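SidF, inhibitor of growth family, member 3 (Legionella pneumophila subsp. pneumophila, PDB 4FYE) is a phosphoinositide phosphatase that probably removes a phosphate from the inositol ring of phosphatidylinositol phosphates in membranes. Local coordinates at residues A31-P35 against Q73-N77. The protein carries 1 engineered substitution. Numbering follows the deposited sequence.
Sequences AYGYP and QEANN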
# COMPACT_ATOMS: atom_id res chain seq x y z
N ALA A 31 -17.09 -2.00 -15.42
CA ALA A 31 -16.49 -1.97 -16.73
C ALA A 31 -15.03 -1.56 -16.68
O ALA A 31 -14.67 -0.52 -16.13
CB ALA A 31 -17.25 -1.06 -17.65
N TYR A 32 -14.20 -2.41 -17.25
CA TYR A 32 -12.76 -2.12 -17.36
C TYR A 32 -12.26 -1.67 -18.74
O TYR A 32 -11.18 -1.06 -18.81
CB TYR A 32 -12.05 -3.37 -16.99
CG TYR A 32 -12.17 -3.69 -15.56
CD1 TYR A 32 -11.28 -3.10 -14.62
CD2 TYR A 32 -13.12 -4.60 -15.12
CE1 TYR A 32 -11.35 -3.42 -13.26
CE2 TYR A 32 -13.21 -4.92 -13.75
CZ TYR A 32 -12.33 -4.34 -12.85
OH TYR A 32 -12.38 -4.72 -11.53
N GLY A 33 -13.02 -1.98 -19.81
CA GLY A 33 -12.71 -1.66 -21.20
C GLY A 33 -11.49 -2.44 -21.69
O GLY A 33 -11.07 -3.42 -21.07
N TYR A 34 -10.88 -1.97 -22.79
CA TYR A 34 -9.81 -2.71 -23.42
C TYR A 34 -10.20 -4.21 -23.60
O TYR A 34 -9.52 -5.11 -23.08
CB TYR A 34 -8.49 -2.52 -22.66
CG TYR A 34 -8.12 -1.05 -22.37
CD1 TYR A 34 -7.29 -0.31 -23.27
CD2 TYR A 34 -8.63 -0.38 -21.25
CE1 TYR A 34 -6.97 1.02 -23.04
CE2 TYR A 34 -8.34 0.97 -21.03
CZ TYR A 34 -7.48 1.65 -21.91
OH TYR A 34 -7.17 3.00 -21.67
N PRO A 35 -11.28 -4.48 -24.34
CA PRO A 35 -11.63 -5.90 -24.55
C PRO A 35 -10.46 -6.77 -25.13
O PRO A 35 -9.72 -6.34 -25.99
CB PRO A 35 -12.83 -5.83 -25.49
CG PRO A 35 -12.68 -4.52 -26.25
CD PRO A 35 -12.01 -3.57 -25.24
N GLN A 73 -11.84 4.08 -24.88
CA GLN A 73 -12.06 3.08 -23.86
C GLN A 73 -12.35 3.71 -22.51
O GLN A 73 -13.26 3.27 -21.85
CB GLN A 73 -10.90 2.09 -23.74
CG GLN A 73 -10.62 1.34 -25.02
CD GLN A 73 -11.80 0.50 -25.43
OE1 GLN A 73 -12.30 -0.30 -24.61
NE2 GLN A 73 -12.29 0.70 -26.66
N GLU A 74 -11.63 4.76 -22.14
CA GLU A 74 -11.82 5.37 -20.83
C GLU A 74 -13.18 6.07 -20.80
O GLU A 74 -13.87 6.06 -19.80
CB GLU A 74 -10.72 6.40 -20.53
CG GLU A 74 -9.31 5.79 -20.49
CD GLU A 74 -9.10 4.80 -19.33
OE1 GLU A 74 -9.87 4.78 -18.34
OE2 GLU A 74 -8.15 4.01 -19.41
N ALA A 75 -13.53 6.71 -21.90
CA ALA A 75 -14.87 7.26 -22.07
C ALA A 75 -15.95 6.21 -21.89
O ALA A 75 -16.91 6.45 -21.16
CB ALA A 75 -15.00 7.92 -23.41
N ASN A 76 -15.79 5.03 -22.52
CA ASN A 76 -16.74 3.93 -22.29
C ASN A 76 -16.79 3.49 -20.84
O ASN A 76 -17.88 3.31 -20.33
CB ASN A 76 -16.44 2.72 -23.12
CG ASN A 76 -16.72 2.92 -24.60
OD1 ASN A 76 -17.22 3.94 -25.03
ND2 ASN A 76 -16.33 1.96 -25.38
N ASN A 77 -15.64 3.34 -20.18
CA ASN A 77 -15.60 3.00 -18.75
C ASN A 77 -16.33 4.02 -17.89
O ASN A 77 -17.17 3.70 -17.06
CB ASN A 77 -14.15 2.90 -18.27
CG ASN A 77 -13.45 1.72 -18.86
OD1 ASN A 77 -14.11 0.81 -19.36
ND2 ASN A 77 -12.12 1.72 -18.83
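Tyr34 lays its ring over the side chain of Gln73, where the loop that follows helix 9-16 and leads to strand 39-42 packs against the first turns of helix 71-92. Gln73 CB makes a CH-pi contact over the centre of one face, 3.9 Å from the centroid of the Tyr34 ring. Gln73 then bends at chi2 (-63°), which turns its amide back to the loop. There Gln73 OE1 accepts a hydrogen bond from Tyr34 N at 2.8 Å, with the donor tilted 32° from the carbonyl plane. One glutamine thus holds both the ring and the backbone of Tyr34. Gln73 OE1 also lies 3.3 Å from Pro35 CD.

At the far end of the ring, Tyr34 OH donates a hydrogen bond to Glu74 OE2, 2.7 Å long, from the anti side and somewhat out of the carboxylate plane. Ser715 OG is also hydrogen-bonded to Glu74 OE2, and Asp70 N to Tyr34 OH, so the pair sits in a wider polar network.

One helical turn after Gln73, Asn77 turns its amide to the loop before Tyr34. Asn77 OD1 lies 3.0 Å from Gly33 N, at an angle too poor for a hydrogen bond. Asn77 ND2 makes a weak, bent hydrogen bond to Tyr32 O, 2.9 Å long with an N-H...O angle of 139°.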